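Local coordinates for malonyl CoA:acyl carrier protein malonyltransferase (Streptomyces coelicolor, PDB 1NM2) that probably transfers the malonyl group from malonyl-CoA to the holo acyl carrier protein, a step that feeds fatty acid biosynthesis, at residues L3-P8 against A272-C277; E147-H152 against D184-V189; L268-I273 against P291-L296. All coordinates share one frame; numbering follows the deposited sequence.

Interaction 1: L3-P8 against A272-C277; sequences LVLVAP and AIIEVC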
# COMPACT_ATOMS: atom_id res chain seq x y z
N LEU A 3 15.62 -2.86 -11.19
CA LEU A 3 15.10 -1.91 -10.21
C LEU A 3 13.61 -2.11 -10.02
O LEU A 3 12.86 -2.22 -11.00
CB LEU A 3 15.34 -0.46 -10.66
CG LEU A 3 14.61 0.61 -9.84
CD1 LEU A 3 15.28 0.75 -8.48
CD2 LEU A 3 14.62 1.94 -10.57
N VAL A 4 13.18 -2.16 -8.76
CA VAL A 4 11.77 -2.33 -8.44
C VAL A 4 11.26 -1.09 -7.73
O VAL A 4 11.80 -0.69 -6.70
CB VAL A 4 11.55 -3.56 -7.53
CG1 VAL A 4 10.08 -3.70 -7.18
CG2 VAL A 4 12.06 -4.81 -8.22
N LEU A 5 10.23 -0.48 -8.29
CA LEU A 5 9.65 0.72 -7.70
C LEU A 5 8.41 0.31 -6.90
O LEU A 5 7.47 -0.24 -7.46
CB LEU A 5 9.26 1.70 -8.81
CG LEU A 5 8.71 3.08 -8.46
CD1 LEU A 5 9.70 3.84 -7.61
CD2 LEU A 5 8.40 3.85 -9.74
N VAL A 6 8.42 0.56 -5.59
CA VAL A 6 7.28 0.19 -4.76
C VAL A 6 6.64 1.38 -4.05
O VAL A 6 7.29 2.40 -3.79
CB VAL A 6 7.66 -0.88 -3.69
CG1 VAL A 6 8.28 -2.10 -4.37
CG2 VAL A 6 8.62 -0.28 -2.67
N ALA A 7 5.35 1.25 -3.74
CA ALA A 7 4.60 2.31 -3.06
C ALA A 7 4.01 1.76 -1.76
O ALA A 7 3.49 0.64 -1.74
CB ALA A 7 3.48 2.81 -3.97
N PRO A 8 4.07 2.54 -0.67
CA PRO A 8 3.54 2.12 0.63
C PRO A 8 2.02 2.15 0.79
O PRO A 8 1.29 2.56 -0.11
CB PRO A 8 4.23 3.08 1.60
CG PRO A 8 4.26 4.35 0.80
CD PRO A 8 4.66 3.89 -0.59
N ALA A 272 17.96 -3.43 -6.82
CA ALA A 272 17.69 -2.18 -6.12
C ALA A 272 16.19 -1.93 -6.01
O ALA A 272 15.42 -2.26 -6.92
CB ALA A 272 18.35 -1.02 -6.85
N ILE A 273 15.78 -1.35 -4.89
CA ILE A 273 14.38 -1.02 -4.64
C ILE A 273 14.26 0.41 -4.13
O ILE A 273 14.95 0.81 -3.18
CB ILE A 273 13.73 -1.94 -3.58
CG1 ILE A 273 13.61 -3.37 -4.12
CG2 ILE A 273 12.36 -1.41 -3.18
CD1 ILE A 273 13.03 -4.35 -3.10
N ILE A 274 13.38 1.17 -4.77
CA ILE A 274 13.12 2.55 -4.37
C ILE A 274 11.66 2.60 -3.96
O ILE A 274 10.78 2.18 -4.72
CB ILE A 274 13.36 3.53 -5.54
CG1 ILE A 274 14.85 3.60 -5.87
CG2 ILE A 274 12.84 4.92 -5.17
CD1 ILE A 274 15.19 4.49 -7.05
N GLU A 275 11.40 3.07 -2.75
CA GLU A 275 10.04 3.19 -2.25
C GLU A 275 9.63 4.67 -2.36
O GLU A 275 10.32 5.54 -1.84
CB GLU A 275 9.99 2.73 -0.79
CG GLU A 275 8.68 3.00 -0.07
CD GLU A 275 8.70 2.53 1.38
OE1 GLU A 275 9.80 2.50 1.98
OE2 GLU A 275 7.63 2.20 1.91
N VAL A 276 8.53 4.95 -3.05
CA VAL A 276 8.10 6.33 -3.21
C VAL A 276 7.61 6.93 -1.90
O VAL A 276 7.50 6.24 -0.89
CB VAL A 276 6.99 6.46 -4.30
CG1 VAL A 276 7.54 6.00 -5.64
CG2 VAL A 276 5.75 5.63 -3.91
N CYS A 277 7.33 8.23 -1.92
CA CYS A 277 6.87 8.92 -0.72
C CYS A 277 5.47 8.47 -0.31
O CYS A 277 4.59 8.32 -1.15
CB CYS A 277 6.87 10.44 -0.98
SG CYS A 277 6.26 11.42 0.39

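Interaction 2: E147-H152 against D184-V189; sequences EVSVAH and DKPEGV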
# COMPACT_ATOMS: atom_id res chain seq x y z
N GLU A 147 4.00 -19.62 10.61
CA GLU A 147 3.04 -20.69 10.33
C GLU A 147 2.25 -21.11 11.58
O GLU A 147 1.03 -21.34 11.50
CB GLU A 147 3.75 -21.90 9.73
CG GLU A 147 4.38 -21.64 8.36
CD GLU A 147 3.40 -21.06 7.35
OE1 GLU A 147 2.19 -21.34 7.45
OE2 GLU A 147 3.84 -20.33 6.44
N VAL A 148 2.93 -21.20 12.72
CA VAL A 148 2.26 -21.56 13.97
C VAL A 148 1.30 -20.42 14.34
O VAL A 148 0.18 -20.66 14.82
CB VAL A 148 3.28 -21.75 15.11
CG1 VAL A 148 2.56 -21.93 16.44
CG2 VAL A 148 4.17 -22.96 14.82
N SER A 149 1.73 -19.19 14.12
CA SER A 149 0.91 -18.03 14.44
C SER A 149 -0.34 -18.00 13.58
O SER A 149 -1.43 -17.71 14.07
CB SER A 149 1.70 -16.74 14.23
OG SER A 149 2.53 -16.48 15.35
N VAL A 150 -0.19 -18.28 12.29
CA VAL A 150 -1.32 -18.30 11.38
C VAL A 150 -2.30 -19.38 11.80
O VAL A 150 -3.51 -19.14 11.89
CB VAL A 150 -0.85 -18.55 9.93
CG1 VAL A 150 -2.05 -18.85 9.03
CG2 VAL A 150 -0.10 -17.33 9.41
N ALA A 151 -1.79 -20.58 12.07
CA ALA A 151 -2.63 -21.69 12.49
C ALA A 151 -3.46 -21.32 13.72
O ALA A 151 -4.66 -21.56 13.77
CB ALA A 151 -1.77 -22.92 12.80
N HIS A 152 -2.80 -20.71 14.70
CA HIS A 152 -3.46 -20.31 15.94
C HIS A 152 -4.53 -19.24 15.73
O HIS A 152 -5.68 -19.42 16.13
CB HIS A 152 -2.43 -19.81 16.95
CG HIS A 152 -3.00 -19.49 18.30
ND1 HIS A 152 -3.20 -20.45 19.27
CD2 HIS A 152 -3.44 -18.32 18.82
CE1 HIS A 152 -3.74 -19.88 20.34
NE2 HIS A 152 -3.89 -18.59 20.09
N ASP A 184 -5.11 -15.23 24.61
CA ASP A 184 -4.56 -16.54 24.29
C ASP A 184 -3.70 -16.37 23.04
O ASP A 184 -4.14 -16.64 21.92
CB ASP A 184 -5.69 -17.55 24.06
CG ASP A 184 -5.17 -18.89 23.56
OD1 ASP A 184 -3.99 -19.22 23.82
OD2 ASP A 184 -5.96 -19.62 22.92
N LYS A 185 -2.47 -15.92 23.26
CA LYS A 185 -1.53 -15.67 22.18
C LYS A 185 -0.91 -16.93 21.60
O LYS A 185 -0.84 -17.97 22.27
CB LYS A 185 -0.40 -14.76 22.66
CG LYS A 185 -0.83 -13.40 23.19
CD LYS A 185 0.39 -12.55 23.52
CE LYS A 185 0.01 -11.20 24.12
NZ LYS A 185 -0.76 -11.37 25.38
N PRO A 186 -0.45 -16.86 20.34
CA PRO A 186 0.17 -18.03 19.72
C PRO A 186 1.51 -18.22 20.43
O PRO A 186 2.08 -17.25 20.94
CB PRO A 186 0.36 -17.60 18.26
CG PRO A 186 -0.75 -16.60 18.05
CD PRO A 186 -0.70 -15.81 19.34
N GLU A 187 1.99 -19.45 20.47
CA GLU A 187 3.26 -19.75 21.13
C GLU A 187 4.38 -18.85 20.61
O GLU A 187 4.54 -18.68 19.40
CB GLU A 187 3.64 -21.21 20.88
CG GLU A 187 4.76 -21.71 21.77
CD GLU A 187 5.22 -23.10 21.37
OE1 GLU A 187 4.38 -23.89 20.89
OE2 GLU A 187 6.42 -23.41 21.56
N GLY A 188 5.15 -18.28 21.53
CA GLY A 188 6.26 -17.42 21.14
C GLY A 188 5.92 -15.97 20.89
O GLY A 188 6.82 -15.13 20.88
N VAL A 189 4.65 -15.65 20.66
CA VAL A 189 4.27 -14.27 20.41
C VAL A 189 4.36 -13.50 21.72
O VAL A 189 3.82 -13.92 22.74
CB VAL A 189 2.82 -14.16 19.85
CG1 VAL A 189 2.41 -12.69 19.76
CG2 VAL A 189 2.75 -14.79 18.47
O HOH W 1 4.17 -18.62 16.71

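Interaction 3: L268-I273 against P291-L296; sequences LGVTAI and PGVKTL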
# COMPACT_ATOMS: atom_id res chain seq x y z
N LEU A 268 13.02 -12.26 -9.96
CA LEU A 268 13.28 -11.32 -11.06
C LEU A 268 14.72 -10.80 -11.00
O LEU A 268 15.14 -10.04 -11.87
CB LEU A 268 12.30 -10.14 -11.00
CG LEU A 268 10.80 -10.36 -11.23
CD1 LEU A 268 10.07 -9.04 -11.01
CD2 LEU A 268 10.54 -10.86 -12.65
N GLY A 269 15.46 -11.19 -9.97
CA GLY A 269 16.84 -10.75 -9.84
C GLY A 269 16.99 -9.29 -9.42
O GLY A 269 17.96 -8.63 -9.79
N VAL A 270 16.04 -8.79 -8.63
CA VAL A 270 16.07 -7.41 -8.16
C VAL A 270 17.43 -7.04 -7.57
O VAL A 270 18.00 -7.80 -6.78
CB VAL A 270 14.97 -7.17 -7.10
CG1 VAL A 270 15.18 -8.12 -5.92
CG2 VAL A 270 14.97 -5.72 -6.65
N THR A 271 17.95 -5.87 -7.94
CA THR A 271 19.24 -5.40 -7.42
C THR A 271 19.09 -4.10 -6.64
O THR A 271 19.98 -3.71 -5.88
CB THR A 271 20.28 -5.19 -8.56
OG1 THR A 271 19.74 -4.29 -9.54
CG2 THR A 271 20.64 -6.52 -9.22
N ALA A 272 17.96 -3.43 -6.82
CA ALA A 272 17.69 -2.18 -6.12
C ALA A 272 16.19 -1.93 -6.01
O ALA A 272 15.42 -2.26 -6.92
CB ALA A 272 18.35 -1.02 -6.85
N ILE A 273 15.78 -1.35 -4.89
CA ILE A 273 14.38 -1.02 -4.64
C ILE A 273 14.26 0.41 -4.13
O ILE A 273 14.95 0.81 -3.18
CB ILE A 273 13.73 -1.94 -3.58
CG1 ILE A 273 13.61 -3.37 -4.12
CG2 ILE A 273 12.36 -1.41 -3.18
CD1 ILE A 273 13.03 -4.35 -3.10
N PRO A 291 18.39 -9.31 1.57
CA PRO A 291 19.79 -8.96 1.80
C PRO A 291 20.57 -8.85 0.49
O PRO A 291 20.37 -9.65 -0.42
CB PRO A 291 20.29 -10.09 2.69
CG PRO A 291 19.46 -11.26 2.23
CD PRO A 291 18.09 -10.65 2.11
N GLY A 292 21.45 -7.86 0.40
CA GLY A 292 22.24 -7.68 -0.80
C GLY A 292 21.58 -6.75 -1.81
O GLY A 292 22.17 -6.43 -2.84
N VAL A 293 20.35 -6.33 -1.52
CA VAL A 293 19.62 -5.43 -2.41
C VAL A 293 19.71 -3.98 -1.91
O VAL A 293 19.45 -3.72 -0.74
CB VAL A 293 18.14 -5.83 -2.50
CG1 VAL A 293 17.38 -4.87 -3.40
CG2 VAL A 293 18.02 -7.26 -3.03
N LYS A 294 20.08 -3.06 -2.79
CA LYS A 294 20.17 -1.66 -2.40
C LYS A 294 18.75 -1.12 -2.25
O LYS A 294 17.89 -1.40 -3.08
CB LYS A 294 20.92 -0.82 -3.44
CG LYS A 294 22.40 -1.14 -3.55
CD LYS A 294 23.18 -0.01 -4.22
CE LYS A 294 23.27 1.22 -3.32
NZ LYS A 294 24.13 2.31 -3.89
N THR A 295 18.51 -0.36 -1.19
CA THR A 295 17.19 0.20 -0.96
C THR A 295 17.28 1.69 -0.68
O THR A 295 18.25 2.17 -0.08
CB THR A 295 16.49 -0.47 0.25
OG1 THR A 295 17.28 -0.26 1.43
CG2 THR A 295 16.32 -1.95 0.02
N LEU A 296 16.26 2.43 -1.11
CA LEU A 296 16.21 3.87 -0.87
C LEU A 296 14.76 4.29 -0.72
O LEU A 296 13.91 3.93 -1.55
CB LEU A 296 16.87 4.63 -2.03
CG LEU A 296 17.04 6.15 -1.85
CD1 LEU A 296 18.10 6.67 -2.81
CD2 LEU A 296 15.71 6.86 -2.08

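Interaction 1: L3-P8 against A272-C277
Val276 reaches strand 3-7 with both of its branches. Its CG1 meets CD1 of Leu5 at 3.6 Å, and the two side chains cross at about a right angle. Chi1 of -62° sets CG1 anti to the carbonyl carbon and leaves CG2 between the backbone N and the carbonyl carbon, 3.6 Å from CB of Ala7 and against the ring of Pro8. Val276 N donates to Val6 O at 2.9 Å. This is the last of four backbone bonds that alternate between the parallel strands. At the other end, CD1 of Leu3 packs on CB of Ala272 and CG1 of Ile274, each at 3.9 Å. Helix 304-314 covers this end of the face; Phe107 of helix 100-107 touches Leu5 and Val276. Val6 points to the other face, where its CG2 lies 3.8 Å from CB of Glu275. Pro8 CB approaches Glu275 OE2 at 3.5 Å; the carboxylate is bonded to Gly280, Leu282 and Thr283. An alanine in place of Pro8 would lose CG and CD, and would probably open a gap beside Val276 CG2. The two strands lie side by side inside the parallel sheet of the alpha/beta hydrolase-like core. Their C-terminal end meets the active site, where bound acetate, mimicking malonyl, lies about 4 Å from the Pro8 side chain.

Interaction 2: E147-H152 against D184-V189
His152 NE2 donates to the backbone O of Asp184 at 2.7 Å, with an N-H...O angle of 152°. The bond is not ideal in direction. NE2 stands above the carbonyl plane, and the oxygen is tilted a little from the plane of the ring. The CG of His152 lies anti to its backbone N (chi1 -175°), which carries the imidazole out from helix 146-155 to the loop. The carboxylate of Asp184 comes to the edge of the same ring, with OD2 3.4 Å from CE1 of His152. The carboxylate and the ring stand almost perpendicular, 88° apart. The nearby acid would probably favour a positive charge on the imidazole.

Pro186 covers one face of the ring. Its CA makes a CH-pi contact, 3.9 Å from the centroid of the His152 ring. Its CG lies 3.3 Å from CD2 of His152, a close fit. The imidazole is thus fixed by a bond at one corner and by a proline over a face. One turn back on the helix, Ser149 packs its OG against CB of Pro186 and CG2 of Val189. A water also links the two segments: it lies 3.0 Å from Ser149 OG and donates to Glu187 O at 2.7 Å. Leu141 of strand 136-143 touches both Ser149 and Pro186, and Leu181 of helix 175-183 touches both His152 and Pro186.

Pro186 to Val189 form a type II beta turn, closed by Val189 N donating to Pro186 O. This turn leads into edge strand 189-194. The contact joins the first helix of a beta-alpha-beta-beta-alpha-beta unit to the connection after its second helix, in the small ferredoxin-like subdomain known from malonyl-CoA:ACP transacylases.

Interaction 3: L268-I273 against P291-L296
The beta-alpha-beta unit made of strand 272-275, helix 281-289 and strand 294-297 brings its two strands together here, with Val293 laid across Val270, Thr271 and Ile273 just where the pairing starts. Among residues 291-296, Val293 buries the most surface in this contact. Chi1 of 178° puts its CG1 anti to the backbone N, over the chain that leads into strand 272-275. Val293 CG1 lies 3.7 Å from the carbonyl carbon C of Thr271. It also touches CG2 of Val270 and CG1 of Ile273, both at 4.1 Å. The second branch, CG2, rests near the carbonyl O of Val270. The Val270 and Val293 side chains cross at about a right angle.

Three backbone bonds join the two segments, the first just before strand 272-275 begins. That one is the longest: Lys294 N donates to Thr271 O at 3.2 Å, from well above the carbonyl plane. In the next two the donor lies closer to the line of the acceptor carbonyl, though the N-H is no straighter. Ile273 N donates to Lys294 O at 2.8 Å, and Leu296 N donates to Ile273 O at 2.9 Å. Ala272 CA adds a CA-H...O contact of 3.1 Å to Lys294 O, which therefore meets two neighbours from the same strand.

The side chain of Thr271 turns from the pairing, and its OG1 is hydrogen-bonded to Met2 N and His314 ND1. Lys294 packs on Leu310 of helix 304-314. Thr295 faces helix 281-289 on the other face of the sheet.

Strand 294-297 is an outermost strand of the five-stranded parallel sheet within the chain. The arrangement is that of a beta-alpha-beta crossover, in which the connecting helix packs on the sheet and the new strand adds parallel to the old one.

How the interactions relate
Interactions 1 and 3 are neighbours in one parallel sheet, with centres about 10 Å apart. They share Ala272 and Ile273 on strand 272-275, which has strand 3-7 on one side and strand 294-297 on the other. Glu275 N probably bonds to Leu296 O, which carries the pairing on across the sheet; Val4 also packs on Val270. Interaction 2 stands apart in the small subdomain, its centre about 31 Å from each of the others. In sequence it falls between strand 3-7 and strand 272-275, and it is complete before interaction 3 begins. The N-terminal strand thus pairs with strand 272-275, which in turn carries strand 294-297, while part of the intervening chain forms the small subdomain of the acyltransferase.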